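Local coordinates for protein glutathione S-transferase enzyme with thioredoxin-like domain (PDB 4MF7) that probably catalyses the conjugation of glutathione to electrophilic substrates, as a dimeric glutathione S-transferase with a thioredoxin-like domain, at residues A[210-215]-A[234-239]; A[126-131]-A[195-200]; A[181-186]-A[225-230]. All blocks are in the same frame, centred on the assembly; numbering follows the deposited sequence.

In the fold
Following the chain from the N terminus, the thioredoxin-like part comes first, and all three contacts lie beyond it in the helical part. Interaction 2 opens at 126-131, just before helix 131-138, and closes at the turn 195-200. Interaction 3 opens within that span, on helix 171-190, and closes at 225-230, so the two loops cross. Interaction 1 opens on helix 203-215, after interaction 2 has closed, and ends on helix 232-241; it crosses interaction 3. Side chains join all three: W236 packs on W195, L215 on L183, and I196 on L186. Together the contacts tie helices 171-190, 203-215 and 232-241 to the loops that connect and flank them.

Interaction 1. Residues A[210-215]-A[234-239]; sequences GWVRNL and PAWLER
V212 and L237 carry this contact, V212 dividing its two methyls between W236 and L237. CG1 lies anti to the backbone N (chi1 -178°), which leaves CG2 beside that N, and the two methyls therefore reach different partners. CG2 of V212 comes in at the benzo edge of the W236 indole, in the plane of the ring, with CZ3 of W236 3.7 Å away and CH2 of W236 4.1 Å away. The indole is thus met at its rim and not stacked upon. The other methyl, CG1 of V212, touches CD2 of L237 at 4.1 Å, the two side chains running past one another in opposite directions. A beta-branched valine suits this place: its methyls diverge directly from CB, so one meets the indole edge and the other L237 without a long side chain between the helices.

L237 has a second methyl, and it turns to R213, the residue after V212 on the facing helix: CD1 lies 4.1 Å from the backbone N of R213 and 4.2 Å from CB of R213. The backbones are nearest here too, R213 CA and L237 CA being 7.4 Å apart. The contact joins helices 203-215 and 232-241 of the all-helical C-terminal domain of the glutathione transferase fold; over these short segments their axes come within 10.6 Å and make an angle of 112°, steeply crossed.

No hydrogen bond spans the segments; the polar end of W236 is satisfied within the fold by D205. OD1 of D205 accepts from NE1 of W236 and also from the backbone N of I196, and the first bond should limit rotation of the indole and keep its benzo edge turned to V212. The guanidinium of R213 leads away from L237 and makes a long, weak ion pair with E251.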
ATOM      1  N   GLY A 210     -12.135   0.952  10.354  1.00 29.43           N
ATOM      2  CA  GLY A 210     -11.561   1.604  11.529  1.00 37.11           C
ATOM      3  C   GLY A 210     -11.237   3.065  11.286  1.00 36.00           C
ATOM      4  O   GLY A 210     -11.441   3.937  12.140  1.00 33.88           O
ATOM      5  N   TRP A 211     -10.731   3.344  10.104  1.00 27.33           N
ATOM      6  CA  TRP A 211     -10.409   4.709   9.716  1.00 29.02           C
ATOM      7  C   TRP A 211     -11.647   5.604   9.721  1.00 37.78           C
ATOM      8  O   TRP A 211     -11.629   6.698  10.281  1.00 33.60           O
ATOM      9  CB  TRP A 211      -9.707   4.774   8.357  1.00 39.95           C
ATOM     10  CG  TRP A 211      -9.773   6.157   7.728  1.00 49.80           C
ATOM     11  CD1 TRP A 211      -9.084   7.275   8.113  1.00 83.63           C
ATOM     12  CD2 TRP A 211     -10.594   6.557   6.620  1.00 42.85           C
ATOM     13  NE1 TRP A 211      -9.427   8.341   7.312  1.00 82.59           N
ATOM     14  CE2 TRP A 211     -10.355   7.927   6.393  1.00 73.55           C
ATOM     15  CE3 TRP A 211     -11.516   5.885   5.807  1.00 90.74           C
ATOM     16  CZ2 TRP A 211     -10.998   8.637   5.381  1.00 68.55           C
ATOM     17  CZ3 TRP A 211     -12.155   6.593   4.803  1.00 83.79           C
ATOM     18  CH2 TRP A 211     -11.895   7.951   4.601  1.00 62.82           C
ATOM     19  N   VAL A 212     -12.715   5.164   9.073  1.00 29.65           N
ATOM     20  CA  VAL A 212     -13.965   5.928   9.090  1.00 28.17           C
ATOM     21  C   VAL A 212     -14.517   6.084  10.523  1.00 35.84           C
ATOM     22  O   VAL A 212     -14.915   7.185  10.932  1.00 36.21           O
ATOM     23  CB  VAL A 212     -15.050   5.289   8.200  1.00 30.91           C
ATOM     24  CG1 VAL A 212     -16.303   6.154   8.212  1.00 35.75           C
ATOM     25  CG2 VAL A 212     -14.557   5.108   6.769  1.00 37.73           C
ATOM     26  N   ARG A 213     -14.555   4.991  11.271  1.00 31.92           N
ATOM     27  CA  ARG A 213     -14.971   5.024  12.694  1.00 31.28           C
ATOM     28  C   ARG A 213     -14.231   6.099  13.493  1.00 48.57           C
ATOM     29  O   ARG A 213     -14.836   6.866  14.260  1.00 45.02           O
ATOM     30  CB  ARG A 213     -14.829   3.653  13.315  1.00 37.57           C
ATOM     31  CG  ARG A 213     -15.484   3.516  14.678  1.00 64.07           C
ATOM     32  CD  ARG A 213     -14.433   3.525  15.760  1.00 58.09           C
ATOM     33  NE  ARG A 213     -14.929   2.934  16.998  1.00 60.93           N
ATOM     34  CZ  ARG A 213     -14.156   2.629  18.032  1.00 53.39           C
ATOM     35  NH1 ARG A 213     -12.842   2.843  17.971  1.00 53.23           N
ATOM     36  NH2 ARG A 213     -14.692   2.096  19.123  1.00 62.55           N
ATOM     37  N   ASN A 214     -12.929   6.188  13.278  1.00 38.55           N
ATOM     38  CA  ASN A 214     -12.090   7.148  13.990  1.00 46.30           C
ATOM     39  C   ASN A 214     -12.265   8.585  13.491  1.00 59.60           C
ATOM     40  O   ASN A 214     -12.167   9.546  14.264  1.00 48.36           O
ATOM     41  CB  ASN A 214     -10.622   6.733  13.870  1.00 50.37           C
ATOM     42  CG  ASN A 214      -9.697   7.626  14.671  1.00 75.36           C
ATOM     43  OD1 ASN A 214      -9.606   7.504  15.889  1.00 61.49           O
ATOM     44  ND2 ASN A 214      -9.013   8.536  13.991  1.00 43.20           N
ATOM     45  N   LEU A 215     -12.524   8.720  12.196  1.00 46.49           N
ATOM     46  CA  LEU A 215     -12.671  10.028  11.535  1.00 46.58           C
ATOM     47  C   LEU A 215     -13.778  10.850  12.188  1.00 48.59           C
ATOM     48  O   LEU A 215     -13.669  12.068  12.299  1.00 59.51           O
ATOM     49  CB  LEU A 215     -12.997   9.821  10.059  1.00 42.65           C
ATOM     50  CG  LEU A 215     -12.729  10.938   9.073  1.00 80.90           C
ATOM     51  CD1 LEU A 215     -11.246  10.971   8.743  1.00115.91           C
ATOM     52  CD2 LEU A 215     -13.553  10.676   7.825  1.00 70.25           C
ATOM     53  N   PRO A 234     -22.549   5.762   5.918  1.00 29.84           N
ATOM     54  CA  PRO A 234     -23.143   5.507   7.249  1.00 30.02           C
ATOM     55  C   PRO A 234     -23.756   4.118   7.401  1.00 30.73           C
ATOM     56  O   PRO A 234     -23.562   3.454   8.424  1.00 36.31           O
ATOM     57  CB  PRO A 234     -24.200   6.622   7.385  1.00 36.03           C
ATOM     58  CG  PRO A 234     -23.700   7.715   6.537  1.00 32.22           C
ATOM     59  CD  PRO A 234     -22.968   7.064   5.380  1.00 29.52           C
ATOM     60  N   ALA A 235     -24.463   3.659   6.372  1.00 32.97           N
ATOM     61  CA  ALA A 235     -25.085   2.339   6.399  1.00 39.10           C
ATOM     62  C   ALA A 235     -24.040   1.211   6.400  1.00 32.79           C
ATOM     63  O   ALA A 235     -24.131   0.268   7.161  1.00 34.54           O
ATOM     64  CB  ALA A 235     -26.029   2.189   5.219  1.00 39.78           C
ATOM     65  N   TRP A 236     -23.029   1.337   5.553  1.00 33.83           N
ATOM     66  CA  TRP A 236     -21.947   0.374   5.529  1.00 28.55           C
ATOM     67  C   TRP A 236     -21.186   0.365   6.881  1.00 27.66           C
ATOM     68  O   TRP A 236     -20.860  -0.698   7.394  1.00 32.33           O
ATOM     69  CB  TRP A 236     -21.008   0.705   4.364  1.00 27.44           C
ATOM     70  CG  TRP A 236     -19.655   0.107   4.390  1.00 30.72           C
ATOM     71  CD1 TRP A 236     -19.266  -1.079   3.880  1.00 29.48           C
ATOM     72  CD2 TRP A 236     -18.450   0.775   4.842  1.00 34.38           C
ATOM     73  NE1 TRP A 236     -17.889  -1.233   4.015  1.00 31.56           N
ATOM     74  CE2 TRP A 236     -17.378  -0.107   4.616  1.00 27.37           C
ATOM     75  CE3 TRP A 236     -18.202   2.015   5.461  1.00 29.48           C
ATOM     76  CZ2 TRP A 236     -16.053   0.213   4.964  1.00 27.23           C
ATOM     77  CZ3 TRP A 236     -16.873   2.354   5.788  1.00 29.39           C
ATOM     78  CH2 TRP A 236     -15.828   1.430   5.553  1.00 27.62           C
ATOM     79  N   LEU A 237     -20.927   1.540   7.444  1.00 28.36           N
ATOM     80  CA  LEU A 237     -20.214   1.606   8.735  1.00 31.09           C
ATOM     81  C   LEU A 237     -21.013   0.856   9.800  1.00 34.81           C
ATOM     82  O   LEU A 237     -20.451   0.101  10.590  1.00 31.07           O
ATOM     83  CB  LEU A 237     -19.953   3.038   9.163  1.00 32.76           C
ATOM     84  CG  LEU A 237     -19.165   3.228  10.493  1.00 30.62           C
ATOM     85  CD1 LEU A 237     -17.762   2.592  10.434  1.00 30.41           C
ATOM     86  CD2 LEU A 237     -19.066   4.714  10.842  1.00 33.93           C
ATOM     87  N   GLU A 238     -22.333   1.073   9.809  1.00 34.11           N
ATOM     88  CA  GLU A 238     -23.250   0.367  10.712  1.00 35.49           C
ATOM     89  C   GLU A 238     -23.194  -1.136  10.525  1.00 31.77           C
ATOM     90  O   GLU A 238     -23.118  -1.876  11.498  1.00 38.31           O
ATOM     91  CB  GLU A 238     -24.716   0.807  10.462  1.00 41.62           C
ATOM     92  CG  GLU A 238     -25.362   1.657  11.533  1.00 81.63           C
ATOM     93  CD  GLU A 238     -26.866   1.431  11.605  1.00103.39           C
ATOM     94  OE1 GLU A 238     -27.449   1.681  12.672  1.00 78.07           O
ATOM     95  OE2 GLU A 238     -27.476   0.984  10.608  1.00 79.35           O
ATOM     96  N   ARG A 239     -23.195  -1.598   9.281  1.00 32.78           N
ATOM     97  CA  ARG A 239     -23.083  -3.030   8.999  1.00 34.72           C
ATOM     98  C   ARG A 239     -21.757  -3.581   9.545  1.00 36.75           C
ATOM     99  O   ARG A 239     -21.709  -4.646  10.153  1.00 34.37           O
ATOM    100  CB  ARG A 239     -23.170  -3.324   7.506  1.00 35.66           C
ATOM    101  CG  ARG A 239     -24.546  -3.129   6.882  1.00 45.91           C
ATOM    102  CD  ARG A 239     -24.604  -3.716   5.485  1.00 38.66           C
ATOM    103  NE  ARG A 239     -23.947  -2.890   4.472  1.00 40.76           N
ATOM    104  CZ  ARG A 239     -24.467  -1.787   3.936  1.00 44.93           C
ATOM    105  NH1 ARG A 239     -23.783  -1.123   3.017  1.00 41.75           N
ATOM    106  NH2 ARG A 239     -25.673  -1.338   4.304  1.00 43.94           N
TER

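Interaction 2. Residues A[126-131]-A[195-200]; sequences FLPADP and WIMDAD
P128 meets M197 and D200 where two loops of the helical part of this transferase come together, one leading into helix 131-138 and the other forming a type II' beta turn from M197 to D200. The packing against M197 is apolar, CG of P128 lying 4.3 Å from CB of M197. OD2 of D200 sits beside the CA and CB of the proline in van der Waals contact, 3.8 Å from CB of P128. Proline suits the place because its ring closes on the backbone N and offers only carbon to its neighbours.

Around this first shell the polar atoms are joined through water. One water accepts from the backbone N of A129 and donates to OD2 of D200; a second makes only weak bonds, to O of L127 and OD1 of D200. With CG anti to its carbonyl carbon (chi1 -71°), D200 extends its carboxylate toward the P128 loop; the two waters and NH1 of R133 probably offset the charge it holds beside the proline carbons.

Further out, R133 of helix 131-138 fixes the turn: its NH1 forms a salt bridge with D200 OD2 and also a hydrogen bond with the carbonyl oxygen of M197. D130 caps the N terminus of that helix, its OD2 accepting from the backbone N of R133, which fixes the backbone from which the R133 side chain reaches back to the turn. The turn is closed internally by D200 N bonding to O of M197 at 3.2 Å. D198, at the second position of the turn, has the positive phi that type II' demands, 65°, and its OD2 pairs with NE of R193.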
ATOM      1  N   PHE A 126     -11.694 -13.856   3.247  1.00 27.35           N
ATOM      2  CA  PHE A 126     -11.832 -12.378   3.128  1.00 26.49           C
ATOM      3  C   PHE A 126     -11.233 -11.819   1.830  1.00 34.53           C
ATOM      4  O   PHE A 126     -10.857 -10.646   1.762  1.00 27.53           O
ATOM      5  CB  PHE A 126     -11.309 -11.674   4.390  1.00 31.14           C
ATOM      6  CG  PHE A 126     -12.000 -12.156   5.637  1.00 28.94           C
ATOM      7  CD1 PHE A 126     -13.370 -11.995   5.750  1.00 28.77           C
ATOM      8  CD2 PHE A 126     -11.314 -12.806   6.634  1.00 35.80           C
ATOM      9  CE1 PHE A 126     -14.043 -12.458   6.879  1.00 33.82           C
ATOM     10  CE2 PHE A 126     -11.987 -13.306   7.762  1.00 32.52           C
ATOM     11  CZ  PHE A 126     -13.347 -13.111   7.870  1.00 31.62           C
ATOM     12  N   LEU A 127     -11.169 -12.675   0.805  1.00 29.86           N
ATOM     13  CA  LEU A 127     -10.952 -12.231  -0.576  1.00 27.13           C
ATOM     14  C   LEU A 127     -12.066 -12.795  -1.473  1.00 37.57           C
ATOM     15  O   LEU A 127     -12.558 -13.914  -1.213  1.00 36.71           O
ATOM     16  CB  LEU A 127      -9.613 -12.699  -1.096  1.00 32.15           C
ATOM     17  CG  LEU A 127      -8.400 -11.870  -0.711  1.00 34.03           C
ATOM     18  CD1 LEU A 127      -7.125 -12.553  -1.190  1.00 37.74           C
ATOM     19  CD2 LEU A 127      -8.499 -10.461  -1.285  1.00 35.73           C
ATOM     20  N   PRO A 128     -12.464 -12.055  -2.517  1.00 32.92           N
ATOM     21  CA  PRO A 128     -13.449 -12.628  -3.448  1.00 35.79           C
ATOM     22  C   PRO A 128     -12.889 -13.871  -4.130  1.00 41.56           C
ATOM     23  O   PRO A 128     -11.674 -14.116  -4.087  1.00 35.69           O
ATOM     24  CB  PRO A 128     -13.697 -11.490  -4.449  1.00 37.27           C
ATOM     25  CG  PRO A 128     -13.268 -10.257  -3.717  1.00 35.71           C
ATOM     26  CD  PRO A 128     -12.090 -10.697  -2.942  1.00 30.48           C
ATOM     27  N   ALA A 129     -13.776 -14.677  -4.724  1.00 41.61           N
ATOM     28  CA  ALA A 129     -13.356 -15.898  -5.392  1.00 38.96           C
ATOM     29  C   ALA A 129     -12.776 -15.552  -6.772  1.00 39.42           C
ATOM     30  O   ALA A 129     -11.796 -16.134  -7.228  1.00 45.44           O
ATOM     31  CB  ALA A 129     -14.545 -16.848  -5.540  1.00 53.22           C
ATOM     32  N   ASP A 130     -13.412 -14.581  -7.402  1.00 39.47           N
ATOM     33  CA  ASP A 130     -13.127 -14.198  -8.771  1.00 38.20           C
ATOM     34  C   ASP A 130     -11.764 -13.487  -8.863  1.00 49.50           C
ATOM     35  O   ASP A 130     -11.542 -12.528  -8.141  1.00 34.06           O
ATOM     36  CB  ASP A 130     -14.238 -13.261  -9.194  1.00 42.57           C
ATOM     37  CG  ASP A 130     -14.028 -12.707 -10.548  1.00 64.46           C
ATOM     38  OD1 ASP A 130     -13.990 -13.498 -11.505  1.00 47.19           O
ATOM     39  OD2 ASP A 130     -13.899 -11.482 -10.640  1.00 46.16           O
ATOM     40  N   PRO A 131     -10.849 -13.959  -9.732  1.00 43.86           N
ATOM     41  CA  PRO A 131      -9.526 -13.329  -9.889  1.00 39.14           C
ATOM     42  C   PRO A 131      -9.542 -11.805 -10.157  1.00 33.74           C
ATOM     43  O   PRO A 131      -8.783 -11.056  -9.512  1.00 34.51           O
ATOM     44  CB  PRO A 131      -8.921 -14.100 -11.069  1.00 53.01           C
ATOM     45  CG  PRO A 131      -9.542 -15.449 -10.979  1.00 53.33           C
ATOM     46  CD  PRO A 131     -10.943 -15.218 -10.505  1.00 51.33           C
ATOM     47  N   TRP A 195     -20.955  -4.307   0.651  1.00 31.15           N
ATOM     48  CA  TRP A 195     -19.537  -4.100   1.042  1.00 26.46           C
ATOM     49  C   TRP A 195     -18.791  -3.434  -0.133  1.00 28.25           C
ATOM     50  O   TRP A 195     -19.355  -3.266  -1.200  1.00 32.63           O
ATOM     51  CB  TRP A 195     -18.914  -5.445   1.419  1.00 31.98           C
ATOM     52  CG  TRP A 195     -19.656  -6.167   2.573  1.00 32.49           C
ATOM     53  CD1 TRP A 195     -20.362  -7.349   2.487  1.00 32.59           C
ATOM     54  CD2 TRP A 195     -19.767  -5.738   3.942  1.00 30.46           C
ATOM     55  NE1 TRP A 195     -20.879  -7.679   3.732  1.00 33.61           N
ATOM     56  CE2 TRP A 195     -20.542  -6.697   4.628  1.00 33.14           C
ATOM     57  CE3 TRP A 195     -19.300  -4.624   4.649  1.00 30.43           C
ATOM     58  CZ2 TRP A 195     -20.847  -6.579   5.983  1.00 34.82           C
ATOM     59  CZ3 TRP A 195     -19.607  -4.519   6.005  1.00 30.90           C
ATOM     60  CH2 TRP A 195     -20.363  -5.496   6.650  1.00 30.33           C
ATOM     61  N   ILE A 196     -17.522  -3.062   0.066  1.00 25.93           N
ATOM     62  CA  ILE A 196     -16.755  -2.433  -0.989  1.00 31.69           C
ATOM     63  C   ILE A 196     -16.737  -3.344  -2.235  1.00 29.45           C
ATOM     64  O   ILE A 196     -16.819  -2.847  -3.347  1.00 31.01           O
ATOM     65  CB  ILE A 196     -15.335  -2.071  -0.494  1.00 26.87           C
ATOM     66  CG1 ILE A 196     -15.443  -0.860   0.451  1.00 24.66           C
ATOM     67  CG2 ILE A 196     -14.382  -1.805  -1.651  1.00 30.56           C
ATOM     68  CD1 ILE A 196     -14.213  -0.640   1.289  1.00 25.85           C
ATOM     69  N   MET A 197     -16.655  -4.657  -2.013  1.00 27.70           N
ATOM     70  CA  MET A 197     -16.670  -5.652  -3.089  1.00 34.02           C
ATOM     71  C   MET A 197     -18.032  -6.375  -3.150  1.00 30.65           C
ATOM     72  O   MET A 197     -18.114  -7.609  -3.220  1.00 34.17           O
ATOM     73  CB  MET A 197     -15.534  -6.638  -2.934  1.00 28.27           C
ATOM     74  CG  MET A 197     -14.160  -6.005  -2.822  1.00 31.17           C
ATOM     75  SD  MET A 197     -13.744  -4.863  -4.164  1.00 32.96           S
ATOM     76  CE  MET A 197     -13.727  -5.974  -5.597  1.00 29.66           C
ATOM     77  N   ASP A 198     -19.082  -5.578  -3.116  1.00 32.24           N
ATOM     78  CA  ASP A 198     -20.465  -6.050  -3.322  1.00 33.06           C
ATOM     79  C   ASP A 198     -20.888  -6.976  -2.216  1.00 35.16           C
ATOM     80  O   ASP A 198     -20.896  -6.569  -1.047  1.00 34.34           O
ATOM     81  CB  ASP A 198     -20.611  -6.673  -4.718  1.00 40.62           C
ATOM     82  CG  ASP A 198     -20.522  -5.639  -5.797  1.00 48.02           C
ATOM     83  OD1 ASP A 198     -21.548  -4.998  -6.114  1.00 54.65           O
ATOM     84  OD2 ASP A 198     -19.414  -5.456  -6.315  1.00 44.47           O
ATOM     85  N   ALA A 199     -21.260  -8.215  -2.556  1.00 35.04           N
ATOM     86  CA  ALA A 199     -21.789  -9.135  -1.555  1.00 31.70           C
ATOM     87  C   ALA A 199     -20.721  -9.690  -0.654  1.00 37.09           C
ATOM     88  O   ALA A 199     -21.023 -10.242   0.390  1.00 40.58           O
ATOM     89  CB  ALA A 199     -22.566 -10.280  -2.224  1.00 43.63           C
ATOM     90  N   ASP A 200     -19.463  -9.577  -1.064  1.00 32.78           N
ATOM     91  CA  ASP A 200     -18.352 -10.171  -0.335  1.00 33.71           C
ATOM     92  C   ASP A 200     -17.737  -9.202   0.667  1.00 35.23           C
ATOM     93  O   ASP A 200     -17.254  -8.147   0.279  1.00 30.64           O
ATOM     94  CB  ASP A 200     -17.251 -10.570  -1.321  1.00 31.63           C
ATOM     95  CG  ASP A 200     -17.630 -11.777  -2.181  1.00 57.44           C
ATOM     96  OD1 ASP A 200     -18.231 -12.735  -1.666  1.00 47.80           O
ATOM     97  OD2 ASP A 200     -17.320 -11.755  -3.375  1.00 43.48           O
TER
HETATM   98  O   HOH W   1     -15.630 -13.892   0.254  1.00 60.96           O
HETATM   99  O   HOH W   2     -16.684 -14.353  -4.093  1.00 42.50           O

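Interaction 3. Residues A[181-186]-A[225-230]; sequences RLLGVL and VAFDEL
A Schellman motif ends the short helix 221-224, and the chain that follows it, through the 3-10 turn 227-229, packs on helix 171-190. L183 is the helix residue that makes all three side-chain contacts. A226, with its positive phi of 56°, is the residue that breaks the helical path; V225 before it turns its side chain to L183, while F227 after it brings the edge of its ring round to the same leucine.

The two methyls of L183 go to different partners. CD1 of L183 touches CG2 of V225 at 3.8 Å, the side chains meeting at about a right angle, while CD2 of L183 approaches CE1 of F227 at 4.4 Å, near the ring plane. Closer to the helix, CB of L183 lies 4.1 Å from CD1 of L230. The CB of L183 is directed at the loop, and with chi1 -75° CG lies beside the backbone N, from where both methyls reach their partners. A leucine is apt here: one stem carries two methyls to two neighbours.

F227 in turn packs on V212, V233 and P234, and L230 on E187. The arrangement is a Schellman-capped helix and 3-10 turn laid against helix 171-190 in the all-helical C-terminal domain of the glutathione transferase fold.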
ATOM      1  N   ARG A 181     -13.173  14.386   0.832  1.00 34.13           N
ATOM      2  CA  ARG A 181     -12.878  13.873  -0.501  1.00 39.82           C
ATOM      3  C   ARG A 181     -12.863  12.344  -0.485  1.00 33.38           C
ATOM      4  O   ARG A 181     -13.459  11.713  -1.354  1.00 35.78           O
ATOM      5  CB  ARG A 181     -11.543  14.425  -1.020  1.00 36.47           C
ATOM      6  CG  ARG A 181     -11.311  14.158  -2.508  1.00 45.30           C
ATOM      7  CD  ARG A 181      -9.859  14.382  -2.929  1.00 48.68           C
ATOM      8  NE  ARG A 181      -8.964  13.403  -2.311  1.00 46.68           N
ATOM      9  CZ  ARG A 181      -8.832  12.136  -2.697  1.00 57.71           C
ATOM     10  NH1 ARG A 181      -9.521  11.655  -3.734  1.00 63.15           N
ATOM     11  NH2 ARG A 181      -7.995  11.341  -2.040  1.00 52.99           N
ATOM     12  N   LEU A 182     -12.196  11.762   0.513  1.00 31.72           N
ATOM     13  CA  LEU A 182     -12.138  10.307   0.687  1.00 35.07           C
ATOM     14  C   LEU A 182     -13.499   9.682   0.959  1.00 33.92           C
ATOM     15  O   LEU A 182     -13.875   8.668   0.378  1.00 32.40           O
ATOM     16  CB  LEU A 182     -11.193   9.945   1.821  1.00 32.52           C
ATOM     17  CG  LEU A 182      -9.710   9.606   1.618  1.00 51.52           C
ATOM     18  CD1 LEU A 182      -9.155   9.961   0.252  1.00 79.23           C
ATOM     19  CD2 LEU A 182      -8.877  10.222   2.732  1.00 42.06           C
ATOM     20  N   LEU A 183     -14.257  10.288   1.866  1.00 29.52           N
ATOM     21  CA  LEU A 183     -15.615   9.813   2.112  1.00 27.80           C
ATOM     22  C   LEU A 183     -16.448   9.834   0.843  1.00 28.11           C
ATOM     23  O   LEU A 183     -17.298   8.981   0.675  1.00 29.75           O
ATOM     24  CB  LEU A 183     -16.293  10.686   3.177  1.00 28.17           C
ATOM     25  CG  LEU A 183     -15.842  10.459   4.623  1.00 27.88           C
ATOM     26  CD1 LEU A 183     -16.415  11.567   5.510  1.00 28.99           C
ATOM     27  CD2 LEU A 183     -16.236   9.100   5.156  1.00 29.43           C
ATOM     28  N   GLY A 184     -16.229  10.833  -0.016  1.00 32.23           N
ATOM     29  CA  GLY A 184     -16.977  10.944  -1.291  1.00 36.37           C
ATOM     30  C   GLY A 184     -16.686   9.785  -2.249  1.00 29.06           C
ATOM     31  O   GLY A 184     -17.597   9.238  -2.875  1.00 35.38           O
ATOM     32  N   VAL A 185     -15.421   9.394  -2.315  1.00 33.11           N
ATOM     33  CA  VAL A 185     -15.020   8.218  -3.076  1.00 34.36           C
ATOM     34  C   VAL A 185     -15.687   6.964  -2.541  1.00 37.21           C
ATOM     35  O   VAL A 185     -16.274   6.202  -3.302  1.00 32.49           O
ATOM     36  CB  VAL A 185     -13.485   8.071  -3.090  1.00 34.39           C
ATOM     37  CG1 VAL A 185     -13.066   6.745  -3.725  1.00 37.33           C
ATOM     38  CG2 VAL A 185     -12.883   9.242  -3.856  1.00 38.60           C
ATOM     39  N   LEU A 186     -15.630   6.769  -1.228  1.00 29.63           N
ATOM     40  CA  LEU A 186     -16.242   5.609  -0.612  1.00 26.20           C
ATOM     41  C   LEU A 186     -17.762   5.605  -0.818  1.00 28.54           C
ATOM     42  O   LEU A 186     -18.372   4.566  -1.085  1.00 29.05           O
ATOM     43  CB  LEU A 186     -15.896   5.566   0.883  1.00 30.88           C
ATOM     44  CG  LEU A 186     -15.908   4.269   1.663  1.00 48.40           C
ATOM     45  CD1 LEU A 186     -15.145   3.149   0.978  1.00 42.16           C
ATOM     46  CD2 LEU A 186     -15.285   4.562   3.023  1.00 44.38           C
ATOM     47  N   VAL A 225     -17.331  17.016   8.760  1.00 31.55           N
ATOM     48  CA  VAL A 225     -17.200  16.323   7.490  1.00 34.26           C
ATOM     49  C   VAL A 225     -18.546  16.064   6.812  1.00 36.05           C
ATOM     50  O   VAL A 225     -18.599  15.424   5.771  1.00 35.63           O
ATOM     51  CB  VAL A 225     -16.387  15.010   7.627  1.00 29.58           C
ATOM     52  CG1 VAL A 225     -15.010  15.322   8.216  1.00 35.03           C
ATOM     53  CG2 VAL A 225     -17.110  13.939   8.422  1.00 28.37           C
ATOM     54  N   ALA A 226     -19.614  16.583   7.404  1.00 34.82           N
ATOM     55  CA  ALA A 226     -20.971  16.405   6.903  1.00 34.96           C
ATOM     56  C   ALA A 226     -21.319  14.935   6.757  1.00 30.94           C
ATOM     57  O   ALA A 226     -21.973  14.539   5.784  1.00 32.21           O
ATOM     58  CB  ALA A 226     -21.168  17.143   5.586  1.00 38.19           C
ATOM     59  N   PHE A 227     -20.924  14.127   7.744  1.00 29.87           N
ATOM     60  CA  PHE A 227     -21.143  12.703   7.654  1.00 30.31           C
ATOM     61  C   PHE A 227     -22.612  12.329   7.473  1.00 34.35           C
ATOM     62  O   PHE A 227     -22.924  11.380   6.756  1.00 32.97           O
ATOM     63  CB  PHE A 227     -20.603  12.003   8.899  1.00 32.49           C
ATOM     64  CG  PHE A 227     -20.559  10.498   8.798  1.00 27.00           C
ATOM     65  CD1 PHE A 227     -19.581   9.871   8.016  1.00 34.22           C
ATOM     66  CD2 PHE A 227     -21.440   9.700   9.509  1.00 31.19           C
ATOM     67  CE1 PHE A 227     -19.533   8.494   7.929  1.00 35.02           C
ATOM     68  CE2 PHE A 227     -21.376   8.299   9.436  1.00 34.93           C
ATOM     69  CZ  PHE A 227     -20.422   7.700   8.647  1.00 29.99           C
ATOM     70  N   ASP A 228     -23.500  13.028   8.174  1.00 36.54           N
ATOM     71  CA  ASP A 228     -24.914  12.634   8.199  1.00 38.42           C
ATOM     72  C   ASP A 228     -25.658  13.063   6.939  1.00 37.23           C
ATOM     73  O   ASP A 228     -26.808  12.688   6.771  1.00 40.47           O
ATOM     74  CB  ASP A 228     -25.592  13.106   9.488  1.00 40.53           C
ATOM     75  CG  ASP A 228     -24.993  12.428  10.720  1.00 57.39           C
ATOM     76  OD1 ASP A 228     -24.935  11.186  10.730  1.00 47.83           O
ATOM     77  OD2 ASP A 228     -24.536  13.118  11.650  1.00 59.62           O
ATOM     78  N   GLU A 229     -24.976  13.804   6.059  1.00 29.49           N
ATOM     79  CA  GLU A 229     -25.465  14.106   4.709  1.00 31.00           C
ATOM     80  C   GLU A 229     -25.114  13.000   3.704  1.00 38.24           C
ATOM     81  O   GLU A 229     -25.670  12.934   2.599  1.00 32.83           O
ATOM     82  CB  GLU A 229     -24.981  15.476   4.240  1.00 36.48           C
ATOM     83  CG  GLU A 229     -25.597  16.643   5.008  1.00 40.31           C
ATOM     84  CD  GLU A 229     -27.115  16.663   4.906  1.00 46.79           C
ATOM     85  OE1 GLU A 229     -27.799  16.548   5.943  1.00 42.85           O
ATOM     86  OE2 GLU A 229     -27.605  16.743   3.769  1.00 43.81           O
ATOM     87  N   LEU A 230     -24.221  12.092   4.088  1.00 30.19           N
ATOM     88  CA  LEU A 230     -24.021  10.871   3.304  1.00 28.60           C
ATOM     89  C   LEU A 230     -25.146   9.846   3.503  1.00 35.27           C
ATOM     90  O   LEU A 230     -25.972   9.952   4.430  1.00 35.80           O
ATOM     91  CB  LEU A 230     -22.649  10.245   3.645  1.00 27.34           C
ATOM     92  CG  LEU A 230     -21.454  11.167   3.455  1.00 31.24           C
ATOM     93  CD1 LEU A 230     -20.260  10.517   4.177  1.00 32.36           C
ATOM     94  CD2 LEU A 230     -21.152  11.419   1.985  1.00 37.37           C
TER